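PDB 5MDN: DNA polymerase from Pyrobaculum calidifontis, which probably extends a DNA strand by adding deoxyribonucleotides from their triphosphates with release of diphosphate, as a family B DNA polymerase. Local coordinates for residues 186-191 against 327-332; 210-215 against 238-243. One frame throughout, in Å; residues are numbered along the deposited sequence.

Contact 1. Residues 186-191 against 327-332; sequences VVMLAV and PTLMRY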
# COMPACT_ATOMS: atom_id res chain seq x y z
N VAL A 186 19.81 -9.75 -17.53
CA VAL A 186 19.42 -10.23 -16.21
C VAL A 186 20.49 -11.20 -15.72
O VAL A 186 20.61 -12.32 -16.22
CB VAL A 186 18.03 -10.90 -16.23
CG1 VAL A 186 17.72 -11.54 -14.89
CG2 VAL A 186 16.96 -9.88 -16.60
N VAL A 187 21.28 -10.77 -14.73
CA VAL A 187 22.47 -11.52 -14.34
C VAL A 187 22.10 -12.73 -13.49
O VAL A 187 22.59 -13.84 -13.73
CB VAL A 187 23.45 -10.58 -13.61
CG1 VAL A 187 24.08 -11.26 -12.40
CG2 VAL A 187 24.53 -10.09 -14.57
N MET A 188 21.23 -12.55 -12.49
CA MET A 188 20.83 -13.64 -11.62
C MET A 188 19.34 -13.54 -11.33
O MET A 188 18.76 -12.44 -11.31
CB MET A 188 21.61 -13.63 -10.29
CG MET A 188 22.94 -14.35 -10.33
SD MET A 188 23.75 -14.32 -8.72
CE MET A 188 25.05 -15.54 -8.96
N LEU A 189 18.71 -14.69 -11.12
CA LEU A 189 17.30 -14.75 -10.75
C LEU A 189 17.10 -15.96 -9.85
O LEU A 189 17.24 -17.10 -10.30
CB LEU A 189 16.41 -14.84 -11.99
CG LEU A 189 14.90 -14.64 -11.84
CD1 LEU A 189 14.31 -14.13 -13.14
CD2 LEU A 189 14.20 -15.92 -11.42
N ALA A 190 16.78 -15.71 -8.58
CA ALA A 190 16.50 -16.78 -7.64
C ALA A 190 15.00 -16.96 -7.46
O ALA A 190 14.22 -16.02 -7.62
CB ALA A 190 17.14 -16.50 -6.28
N VAL A 191 14.61 -18.18 -7.13
CA VAL A 191 13.23 -18.51 -6.80
C VAL A 191 13.23 -19.35 -5.53
O VAL A 191 14.13 -20.16 -5.30
CB VAL A 191 12.51 -19.26 -7.95
CG1 VAL A 191 12.45 -18.39 -9.19
CG2 VAL A 191 13.21 -20.58 -8.25
N PRO A 327 30.36 -15.71 -5.92
CA PRO A 327 29.64 -16.56 -4.94
C PRO A 327 29.02 -15.79 -3.79
O PRO A 327 28.08 -16.29 -3.17
CB PRO A 327 30.73 -17.53 -4.45
CG PRO A 327 32.01 -16.82 -4.72
CD PRO A 327 31.78 -16.09 -6.01
N THR A 328 29.51 -14.59 -3.48
CA THR A 328 28.88 -13.77 -2.46
C THR A 328 27.75 -12.93 -3.03
O THR A 328 26.82 -12.57 -2.29
CB THR A 328 29.91 -12.89 -1.75
OG1 THR A 328 29.52 -12.68 -0.39
CG2 THR A 328 30.05 -11.53 -2.43
N LEU A 329 27.80 -12.59 -4.32
CA LEU A 329 26.66 -11.98 -4.97
C LEU A 329 25.48 -12.94 -5.04
O LEU A 329 24.32 -12.51 -5.00
CB LEU A 329 27.04 -11.51 -6.38
CG LEU A 329 25.93 -10.87 -7.22
CD1 LEU A 329 25.47 -9.56 -6.61
CD2 LEU A 329 26.38 -10.68 -8.66
N MET A 330 25.76 -14.24 -5.13
CA MET A 330 24.69 -15.23 -5.10
C MET A 330 24.00 -15.26 -3.75
O MET A 330 22.77 -15.17 -3.67
CB MET A 330 25.27 -16.61 -5.44
CG MET A 330 24.23 -17.65 -5.83
SD MET A 330 24.97 -19.27 -6.07
CE MET A 330 24.15 -19.80 -7.57
N ARG A 331 24.78 -15.34 -2.67
CA ARG A 331 24.18 -15.38 -1.33
C ARG A 331 23.43 -14.10 -1.02
O ARG A 331 22.44 -14.13 -0.27
CB ARG A 331 25.25 -15.67 -0.28
CG ARG A 331 24.67 -15.91 1.09
CD ARG A 331 25.14 -17.24 1.65
NE ARG A 331 24.23 -17.75 2.67
CZ ARG A 331 24.14 -19.02 3.03
NH1 ARG A 331 24.91 -19.93 2.45
NH2 ARG A 331 23.28 -19.40 3.96
N TYR A 332 23.88 -12.97 -1.56
CA TYR A 332 23.08 -11.75 -1.49
C TYR A 332 21.71 -11.97 -2.13
O TYR A 332 20.68 -11.57 -1.58
CB TYR A 332 23.82 -10.60 -2.17
CG TYR A 332 23.03 -9.32 -2.30
CD1 TYR A 332 22.86 -8.47 -1.20
CD2 TYR A 332 22.47 -8.94 -3.51
CE1 TYR A 332 22.14 -7.29 -1.32
CE2 TYR A 332 21.75 -7.77 -3.63
CZ TYR A 332 21.59 -6.95 -2.53
OH TYR A 332 20.88 -5.78 -2.64
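In the RNase H-like exonuclease domain, Val187 and Met188 form a classic beta bulge opposite Glu171, and from it both residues turn their CB toward the helix that begins at residue 326. Met188 carries the contact. Its CG lies anti to the carbonyl carbon (chi1 -86°) and the chain beyond runs extended, which carries the thioether straight across to the helix backbone. There Met188 SD lies 3.8 Å from Met330 CA, and Met188 CE reaches Met330 CB at 3.7 Å and Met330 CG at 3.9 Å. The two side chains cross at about a right angle, with the methyl of Met188 against the CB-CG stem of Met330. Beside them Met188 SD also rests 4.3 Å from Leu329 CG, while Val187 CG1 and Leu329 CD2 make a looser pair at 4.4 Å. Cutting Met188 back to alanine is likely to open a gap between sheet and helix, leaving Met330 CB without its methyl partner and Leu329 with Val187 alone on the strand segment. Val333, one turn further along the helix, also touches Met188. With no hydrogen bond between 186-191 and 327-332, strand and helix are held here by apolar side-chain packing.

Contact 2. Residues 210-215 against 238-243; sequences RVIRGF and PYLSER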
# COMPACT_ATOMS: atom_id res chain seq x y z
N ARG A 210 19.37 -18.37 -20.92
CA ARG A 210 19.19 -19.51 -20.03
C ARG A 210 18.36 -19.18 -18.80
O ARG A 210 17.64 -20.04 -18.29
CB ARG A 210 20.55 -20.07 -19.60
CG ARG A 210 21.49 -19.04 -18.99
CD ARG A 210 22.90 -19.60 -18.81
NE ARG A 210 22.95 -20.62 -17.76
CZ ARG A 210 24.02 -21.35 -17.46
NH1 ARG A 210 25.15 -21.18 -18.13
NH2 ARG A 210 23.95 -22.25 -16.48
N VAL A 211 18.45 -17.94 -18.30
CA VAL A 211 17.80 -17.60 -17.03
C VAL A 211 16.32 -17.31 -17.24
O VAL A 211 15.47 -17.78 -16.47
CB VAL A 211 18.53 -16.43 -16.35
CG1 VAL A 211 18.75 -15.29 -17.33
CG2 VAL A 211 17.75 -15.95 -15.14
N ILE A 212 15.98 -16.53 -18.26
CA ILE A 212 14.56 -16.27 -18.54
C ILE A 212 13.86 -17.56 -18.92
O ILE A 212 12.72 -17.81 -18.50
CB ILE A 212 14.42 -15.19 -19.64
CG1 ILE A 212 14.96 -13.85 -19.15
CG2 ILE A 212 12.95 -15.05 -20.05
CD1 ILE A 212 14.94 -12.76 -20.21
N ARG A 213 14.52 -18.40 -19.72
CA ARG A 213 13.97 -19.72 -20.02
C ARG A 213 13.80 -20.55 -18.76
O ARG A 213 12.78 -21.23 -18.59
CB ARG A 213 14.88 -20.44 -21.01
CG ARG A 213 14.29 -21.70 -21.60
CD ARG A 213 13.10 -21.37 -22.49
NE ARG A 213 11.82 -21.70 -21.86
CZ ARG A 213 10.67 -21.09 -22.15
NH1 ARG A 213 10.64 -20.13 -23.06
NH2 ARG A 213 9.56 -21.46 -21.54
N GLY A 214 14.79 -20.50 -17.86
CA GLY A 214 14.69 -21.26 -16.62
C GLY A 214 13.60 -20.76 -15.70
O GLY A 214 12.90 -21.56 -15.06
N PHE A 215 13.45 -19.44 -15.59
CA PHE A 215 12.38 -18.88 -14.77
C PHE A 215 11.01 -19.30 -15.29
O PHE A 215 10.16 -19.76 -14.52
CB PHE A 215 12.49 -17.35 -14.74
CG PHE A 215 11.43 -16.68 -13.91
CD1 PHE A 215 11.15 -17.11 -12.63
CD2 PHE A 215 10.71 -15.61 -14.43
CE1 PHE A 215 10.17 -16.49 -11.87
CE2 PHE A 215 9.73 -14.99 -13.67
CZ PHE A 215 9.46 -15.43 -12.39
N PRO A 238 8.35 -5.04 -15.00
CA PRO A 238 8.62 -4.18 -16.17
C PRO A 238 9.93 -4.50 -16.86
O PRO A 238 10.02 -4.38 -18.09
CB PRO A 238 8.61 -2.77 -15.59
CG PRO A 238 7.80 -2.86 -14.36
CD PRO A 238 8.01 -4.24 -13.81
N TYR A 239 10.97 -4.89 -16.12
CA TYR A 239 12.25 -5.19 -16.74
C TYR A 239 12.20 -6.52 -17.49
O TYR A 239 12.59 -6.59 -18.66
CB TYR A 239 13.36 -5.20 -15.69
CG TYR A 239 14.73 -5.01 -16.29
CD1 TYR A 239 15.47 -6.09 -16.74
CD2 TYR A 239 15.26 -3.74 -16.44
CE1 TYR A 239 16.72 -5.91 -17.30
CE2 TYR A 239 16.51 -3.55 -17.00
CZ TYR A 239 17.23 -4.64 -17.43
OH TYR A 239 18.48 -4.45 -17.99
N LEU A 240 11.74 -7.58 -16.82
CA LEU A 240 11.66 -8.88 -17.47
C LEU A 240 10.73 -8.85 -18.68
O LEU A 240 10.99 -9.51 -19.69
CB LEU A 240 11.20 -9.95 -16.48
CG LEU A 240 12.21 -10.34 -15.40
CD1 LEU A 240 11.51 -10.99 -14.22
CD2 LEU A 240 13.28 -11.26 -15.97
N SER A 241 9.64 -8.09 -18.60
CA SER A 241 8.73 -7.95 -19.73
C SER A 241 9.46 -7.38 -20.95
O SER A 241 9.38 -7.93 -22.05
CB SER A 241 7.54 -7.07 -19.35
OG SER A 241 6.76 -6.75 -20.49
N GLU A 242 10.16 -6.26 -20.76
CA GLU A 242 10.86 -5.63 -21.87
C GLU A 242 12.15 -6.35 -22.24
O GLU A 242 12.58 -6.30 -23.39
CB GLU A 242 11.14 -4.16 -21.54
CG GLU A 242 9.87 -3.33 -21.38
CD GLU A 242 10.15 -1.92 -20.90
OE1 GLU A 242 11.15 -1.32 -21.35
OE2 GLU A 242 9.36 -1.41 -20.07
N ARG A 243 12.79 -7.03 -21.27
CA ARG A 243 13.97 -7.83 -21.59
C ARG A 243 13.60 -9.06 -22.40
O ARG A 243 14.31 -9.42 -23.35
CB ARG A 243 14.69 -8.23 -20.30
CG ARG A 243 15.99 -9.00 -20.53
CD ARG A 243 17.00 -8.16 -21.30
NE ARG A 243 18.26 -8.85 -21.52
CZ ARG A 243 19.24 -8.38 -22.29
NH1 ARG A 243 19.10 -7.22 -22.90
NH2 ARG A 243 20.36 -9.08 -22.44
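Ile212 meets Arg243 through the tip of one chain and the stem of the other: Ile212 CD1 lies 3.9 Å from Arg243 CG, and the two side chains cross at about a right angle. The same isoleucine reaches Leu240 one turn earlier on the second helix, with Ile212 CG1 at 4.4 Å from Leu240 CD2. The other branch of that leucine belongs to Phe215, whose CE2 stands 4.4 Å from Leu240 CD1, the methyl approaching the ring obliquely. Leu240 is thus shared between two residues of the first helix, one methyl for each. The two leucine contacts are loose, and no hydrogen bond links 210-215 to 238-243.

Further out, the polar end of Arg243 is held outside the two segments, consistent with the course of its aliphatic part past Ile212. CG is anti to the backbone N (chi1 -176°) and the chain turns about the CB-CG bond (chi2 61°); NE makes a salt bridge to Asp208, and NH1 donates to the carbonyl oxygen of Pro181. Phe215 meets the ring of Phe168 with the planes about 25° apart, and also touches Trp237; Leu247 and Val249 pack on Ile212.

The axes of segments 210-215 and 238-243 lie 12.0 Å apart, a wide separation spanned by Ile212, Leu240, the Phe215 ring and the stem of Arg243. The side chain of Leu240 lies about 5 Å from that of Asp236, which binds magnesium in a structure of this protein though not in this model, so the packing probably borders the acidic metal site of the RNase H-like exonuclease fold.

In the fold
Both contacts are largely buried: all four touching residues of contact 2 are, whereas in contact 1 Met330 is partly exposed. Contact 1 joins strand 186-193 to helix 326-356; contact 2 joins helices 209-222 and 232-247 to each other and contains no strand. They meet because helix 209-222 packs on that strand through Val211 and Phe215: Leu189 CD2 lies 3.5 Å from Phe215 CD1, and Val191 also packs on Phe215. Leu189 and Met188 thus serve different helices from neighbouring positions. Contact 2 is nested within the chain loop that contact 1 closes. Their chemistry differs: contact 1 relies on thioethers and aliphatic branches, while contact 2 adds an aromatic ring and an arginine whose charged end is engaged elsewhere.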